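Long-range contacts in 5-oxopent-3-ene-1,2,5-tricarboxylate decarboxylase (PDB 6IYM), which belongs to the fumarylacetoacetate hydrolase family, a group of metal-dependent enzymes, and is present here as a dimer with magnesium bound: residues V72-K77 and V95-A100; A193-E198 and V263-I268. All blocks are in the same frame, centred on the assembly; numbering follows the deposited sequence.

Contact 1. Residues V72-K77 and V95-A100; sequences VICVGK and VLFTKA
Strands 72-75 and 96-99 pair antiparallel, their axes 4.6 Å apart at closest approach and their directions 141° apart. Val-72 faces Lys-99, and Cys-74 faces Phe-97, as hydrogen-bonded pairs. Ile-73 with Thr-98 and Val-75 with Leu-96 alternate with them as non-hydrogen-bonded pairs. Cys-74 N reaches Phe-97 O at 2.7 Å. One further bond continues the ladder beyond the strands, from Gly-76 N to Val-95 O at 2.9 Å. Here the donor stands well above the carbonyl plane.

Val-72, Cys-74, Phe-97 and Lys-99 share one face of the ribbon. Phe-97 CG sits between its own backbone N and carbonyl carbon (chi1 49°), which turns the ring back over the opposite strand. Cys-74 O then lies 3.7 Å above one ring face, offset toward the rim. Cys-74 CB presses on Phe-97 CE2 at 3.2 Å, a tight contact. The sulfur stands obliquely to the ring, with Cys-74 SG 5.0 Å from the Phe-97 centroid. Cys-74 SG also touches Lys-99 CD at 3.7 Å. The lysine bends at chi3 and chi4, and its NZ meets Asp-155 in a salt bridge and the carbonyls of Lys-172 and Phe-177. Asp-155 is a magnesium ligand, so Lys-99 belongs to the second shell of the metal.

The other face is aliphatic between the strands. Leu-96 CD2 lies against Ile-73 CG2 and also meets Val-75 CG2. Thr-98 OG1 bonds to Asn-71 and to Thr-98 OG1 of the second subunit. This buried antiparallel ribbon thus joins the dimer interface to the magnesium site, with the Phe-97 side chain about 4 Å from the ion.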
loop_
_atom_site.group_PDB
_atom_site.type_symbol
_atom_site.label_atom_id
_atom_site.label_comp_id
_atom_site.label_asym_id
_atom_site.label_seq_id
_atom_site.Cartn_x
_atom_site.Cartn_y
_atom_site.Cartn_z
ATOM N N VAL A 72 2.150 3.724 3.099
ATOM C CA VAL A 72 3.388 4.508 3.369
ATOM C C VAL A 72 4.574 3.735 2.755
ATOM O O VAL A 72 4.739 2.525 3.037
ATOM C CB VAL A 72 3.564 4.727 4.883
ATOM C CG1 VAL A 72 4.864 5.450 5.185
ATOM C CG2 VAL A 72 2.384 5.483 5.466
ATOM N N ILE A 73 5.327 4.388 1.880
ATOM C CA ILE A 73 6.514 3.769 1.220
ATOM C C ILE A 73 7.710 3.972 2.135
ATOM O O ILE A 73 7.924 5.134 2.510
ATOM C CB ILE A 73 6.763 4.358 -0.177
ATOM C CG1 ILE A 73 5.533 4.191 -1.077
ATOM C CG2 ILE A 73 8.016 3.747 -0.780
ATOM C CD1 ILE A 73 5.556 5.023 -2.360
ATOM N N CYS A 74 8.435 2.886 2.452
ATOM C CA CYS A 74 9.505 2.850 3.474
ATOM C C CYS A 74 10.832 2.370 2.880
ATOM O O CYS A 74 10.851 1.349 2.171
ATOM C CB CYS A 74 9.124 1.913 4.612
ATOM S SG CYS A 74 7.668 2.469 5.547
ATOM N N VAL A 75 11.904 3.084 3.215
ATOM C CA VAL A 75 13.297 2.748 2.839
ATOM C C VAL A 75 13.872 1.844 3.923
ATOM O O VAL A 75 13.551 2.074 5.100
ATOM C CB VAL A 75 14.127 4.028 2.632
ATOM C CG1 VAL A 75 15.587 3.698 2.306
ATOM C CG2 VAL A 75 13.509 4.875 1.526
ATOM N N GLY A 76 14.695 0.863 3.544
ATOM C CA GLY A 76 15.414 -0.014 4.498
ATOM C C GLY A 76 16.606 0.719 5.121
ATOM O O GLY A 76 16.559 1.952 5.250
ATOM N N LYS A 77 17.673 0.014 5.476
ATOM C CA LYS A 77 18.912 0.627 6.040
ATOM C C LYS A 77 19.334 1.814 5.163
ATOM O O LYS A 77 19.678 1.598 3.982
ATOM C CB LYS A 77 20.034 -0.420 6.091
ATOM C CG LYS A 77 20.052 -1.288 7.335
ATOM C CD LYS A 77 18.687 -1.781 7.769
ATOM C CE LYS A 77 18.692 -2.347 9.170
ATOM N NZ LYS A 77 17.326 -2.717 9.603
ATOM N N VAL A 95 16.383 -0.654 -0.489
ATOM C CA VAL A 95 15.335 -1.606 -0.033
ATOM C C VAL A 95 14.059 -0.777 0.145
ATOM O O VAL A 95 14.165 0.339 0.732
ATOM C CB VAL A 95 15.773 -2.319 1.267
ATOM C CG1 VAL A 95 14.657 -3.123 1.912
ATOM C CG2 VAL A 95 16.981 -3.216 1.035
ATOM N N LEU A 96 12.940 -1.241 -0.429
ATOM C CA LEU A 96 11.638 -0.528 -0.382
ATOM C C LEU A 96 10.572 -1.510 0.085
ATOM O O LEU A 96 10.582 -2.598 -0.398
ATOM C CB LEU A 96 11.290 0.044 -1.759
ATOM C CG LEU A 96 12.002 1.348 -2.115
ATOM C CD1 LEU A 96 11.766 1.733 -3.569
ATOM C CD2 LEU A 96 11.561 2.484 -1.197
ATOM N N PHE A 97 9.725 -1.114 1.034
ATOM C CA PHE A 97 8.550 -1.895 1.509
ATOM C C PHE A 97 7.479 -0.908 1.988
ATOM O O PHE A 97 7.736 0.325 1.987
ATOM C CB PHE A 97 8.965 -2.876 2.605
ATOM C CG PHE A 97 9.778 -2.215 3.675
ATOM C CD1 PHE A 97 11.152 -2.133 3.561
ATOM C CD2 PHE A 97 9.155 -1.635 4.767
ATOM C CE1 PHE A 97 11.902 -1.496 4.538
ATOM C CE2 PHE A 97 9.904 -0.989 5.734
ATOM C CZ PHE A 97 11.274 -0.920 5.618
ATOM N N THR A 98 6.308 -1.403 2.396
ATOM C CA THR A 98 5.186 -0.500 2.749
ATOM C C THR A 98 4.612 -0.830 4.123
ATOM O O THR A 98 4.879 -1.928 4.687
ATOM C CB THR A 98 4.117 -0.559 1.656
ATOM O OG1 THR A 98 3.476 -1.836 1.685
ATOM C CG2 THR A 98 4.703 -0.286 0.295
ATOM N N LYS A 99 3.814 0.105 4.614
ATOM C CA LYS A 99 2.993 -0.034 5.840
ATOM C C LYS A 99 1.546 0.273 5.469
ATOM O O LYS A 99 1.339 1.342 4.906
ATOM C CB LYS A 99 3.464 0.953 6.904
ATOM C CG LYS A 99 4.831 0.627 7.491
ATOM C CD LYS A 99 5.367 1.768 8.299
ATOM C CE LYS A 99 4.899 1.724 9.743
ATOM N NZ LYS A 99 5.562 0.620 10.491
ATOM N N ALA A 100 0.616 -0.650 5.743
ATOM C CA ALA A 100 -0.837 -0.456 5.520
ATOM C C ALA A 100 -1.255 0.832 6.213
ATOM O O ALA A 100 -0.753 1.113 7.302
ATOM C CB ALA A 100 -1.634 -1.622 6.026
#

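Contact 2. Residues A193-E198 and V263-I268; sequences ADVLVE and VSIEGI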
loop_
_atom_site.group_PDB
_atom_site.type_symbol
_atom_site.label_atom_id
_atom_site.label_comp_id
_atom_site.label_asym_id
_atom_site.label_seq_id
_atom_site.Cartn_x
_atom_site.Cartn_y
_atom_site.Cartn_z
ATOM N N ALA A 193 19.049 18.589 4.450
ATOM C CA ALA A 193 20.505 18.283 4.323
ATOM C C ALA A 193 21.095 17.813 5.658
ATOM O O ALA A 193 21.898 16.834 5.658
ATOM C CB ALA A 193 21.265 19.497 3.847
ATOM N N ASP A 194 20.741 18.479 6.756
ATOM C CA ASP A 194 21.457 18.289 8.058
ATOM C C ASP A 194 20.516 18.615 9.217
ATOM O O ASP A 194 20.729 19.642 9.915
ATOM C CB ASP A 194 22.752 19.118 8.092
ATOM C CG ASP A 194 23.616 18.981 9.338
ATOM O OD1 ASP A 194 23.395 18.048 10.137
ATOM O OD2 ASP A 194 24.494 19.847 9.522
ATOM N N VAL A 195 19.498 17.772 9.402
ATOM C CA VAL A 195 18.545 17.910 10.528
ATOM C C VAL A 195 18.742 16.693 11.430
ATOM O O VAL A 195 19.033 15.582 10.913
ATOM C CB VAL A 195 17.084 18.100 10.074
ATOM C CG1 VAL A 195 16.969 19.266 9.103
ATOM C CG2 VAL A 195 16.487 16.844 9.475
ATOM N N LEU A 196 18.572 16.922 12.725
ATOM C CA LEU A 196 18.794 15.921 13.794
ATOM C C LEU A 196 17.496 15.147 14.016
ATOM O O LEU A 196 16.454 15.789 14.248
ATOM C CB LEU A 196 19.256 16.638 15.062
ATOM C CG LEU A 196 19.702 15.710 16.185
ATOM C CD1 LEU A 196 20.813 14.786 15.723
ATOM C CD2 LEU A 196 20.133 16.515 17.396
ATOM N N VAL A 197 17.574 13.823 13.857
ATOM C CA VAL A 197 16.481 12.863 14.156
ATOM C C VAL A 197 16.861 12.156 15.467
ATOM O O VAL A 197 17.864 11.429 15.497
ATOM C CB VAL A 197 16.258 11.871 12.992
ATOM C CG1 VAL A 197 15.126 10.895 13.298
ATOM C CG2 VAL A 197 15.991 12.590 11.660
ATOM N N GLU A 198 16.050 12.301 16.507
ATOM C CA GLU A 198 16.305 11.636 17.808
ATOM C C GLU A 198 15.068 10.854 18.243
ATOM O O GLU A 198 13.895 11.305 18.003
ATOM C CB GLU A 198 16.648 12.626 18.920
ATOM C CG GLU A 198 17.771 13.591 18.608
ATOM C CD GLU A 198 18.385 14.220 19.860
ATOM O OE1 GLU A 198 19.624 14.098 20.068
ATOM O OE2 GLU A 198 17.620 14.797 20.650
ATOM N N VAL A 263 9.964 10.594 19.369
ATOM C CA VAL A 263 10.748 10.896 18.136
ATOM C C VAL A 263 10.660 12.409 17.904
ATOM O O VAL A 263 9.567 12.997 17.983
ATOM C CB VAL A 263 10.207 10.109 16.923
ATOM C CG1 VAL A 263 11.033 10.336 15.663
ATOM C CG2 VAL A 263 10.063 8.614 17.210
ATOM N N SER A 264 11.775 13.047 17.639
ATOM C CA SER A 264 11.805 14.486 17.323
ATOM C C SER A 264 12.699 14.684 16.109
ATOM O O SER A 264 13.662 13.886 15.915
ATOM C CB SER A 264 12.266 15.301 18.501
ATOM O OG SER A 264 13.625 15.035 18.761
ATOM N N ILE A 265 12.369 15.701 15.328
ATOM C CA ILE A 265 13.155 16.141 14.148
ATOM C C ILE A 265 13.218 17.651 14.246
ATOM O O ILE A 265 12.149 18.258 14.363
ATOM C CB ILE A 265 12.500 15.679 12.841
ATOM C CG1 ILE A 265 12.312 14.154 12.853
ATOM C CG2 ILE A 265 13.322 16.185 11.656
ATOM C CD1 ILE A 265 11.987 13.539 11.496
ATOM N N GLU A 266 14.416 18.221 14.281
ATOM C CA GLU A 266 14.561 19.668 14.534
ATOM C C GLU A 266 13.924 20.376 13.337
ATOM O O GLU A 266 14.099 19.910 12.216
ATOM C CB GLU A 266 16.016 20.026 14.887
ATOM C CG GLU A 266 16.959 20.232 13.724
ATOM C CD GLU A 266 18.444 20.201 14.080
ATOM O OE1 GLU A 266 18.804 20.356 15.283
ATOM O OE2 GLU A 266 19.253 20.003 13.150
ATOM N N GLY A 267 13.092 21.383 13.613
ATOM C CA GLY A 267 12.328 22.137 12.603
ATOM C C GLY A 267 10.917 21.620 12.467
ATOM O O GLY A 267 10.102 22.367 11.954
ATOM N N ILE A 268 10.620 20.385 12.908
ATOM C CA ILE A 268 9.261 19.783 12.763
ATOM C C ILE A 268 8.580 19.674 14.135
ATOM O O ILE A 268 7.437 20.189 14.318
ATOM C CB ILE A 268 9.357 18.431 12.044
ATOM C CG1 ILE A 268 10.282 18.512 10.822
ATOM C CG2 ILE A 268 7.964 17.927 11.703
ATOM C CD1 ILE A 268 10.044 17.441 9.797
HETATM O O HOH W 1 15.612 16.064 16.767
HETATM O O HOH W 2 13.525 12.752 21.131
#
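Val-197 and Ile-265 form a non-hydrogen-bonded pair between strands that run almost exactly antiparallel, at 174°. Glu-198 and Ser-264 follow as a hydrogen-bonded pair. Their two backbone bonds are short and fairly straight: Glu-198 N to Ser-264 O is 2.9 Å, and Ser-264 N to Glu-198 O is 2.8 Å.

The close packing is on the buried, aliphatic face. Val-197 and Ile-265 lie side by side and point the same way, with Val-197 CG2 4.1 Å from Ile-265 CD1. The other branch of the isoleucine, Ile-265 CG2, meets Val-195 CG2 at 3.9 Å. With chi1 at -56°, Ile-265 CG1 lies beside the backbone N and carries CD1 to Val-197, while CG2 is directed to Val-195.

The opposite face is polar and partly open to solvent. Ser-264 OG lies 3.9 Å from Glu-198 CB. A water bridges this hydroxyl to Leu-196 O, to which it donates. The same carbonyl also accepts Glu-266 N. A second water is hydrogen-bonded to Ser-264 OG and donates weakly to Glu-198 O. The carboxylate of Glu-198 extends to Ser-208.

Past the strand end the contact is looser. The exposed Glu-266 reaches across with its extended chain to the backbone of Leu-196, where OE2 accepts a weak bond from Leu-196 N at 3.2 Å. The flank of the carboxylate lies alongside Leu-196 CB. Asp-194 OD1 is hydrogen-bonded to Ser-210.

Strands 196-201 and 260-265 are adjacent inside a mixed five-stranded sheet. Strand 204-210 pairs with the former and strand 269-276 with the latter. On the aliphatic face, Val-263 and Ile-265 pack against Ile-152 of strand 147-158, and Val-197 meets Tyr-79 and Pro-242.

Overall arrangement
Both contacts are antiparallel strand pairs, but they lie in different sheets. Their centres are 20 Å apart and their nearest atoms about 11 Å, so they do not touch. Contact 1 is the more buried. Its lysine end is paired with a metal ligand, and the second subunit packs on side chains of segment 95-100. Contact 2 has one face in the core and one partly open to solvent, with waters and glutamates, and no other chain of the assembly reaches it. Strand 147-158 relates the two: it carries Asp-155, partner of Lys-99 in contact 1, and Ile-152, which packs on the aliphatic face of contact 2.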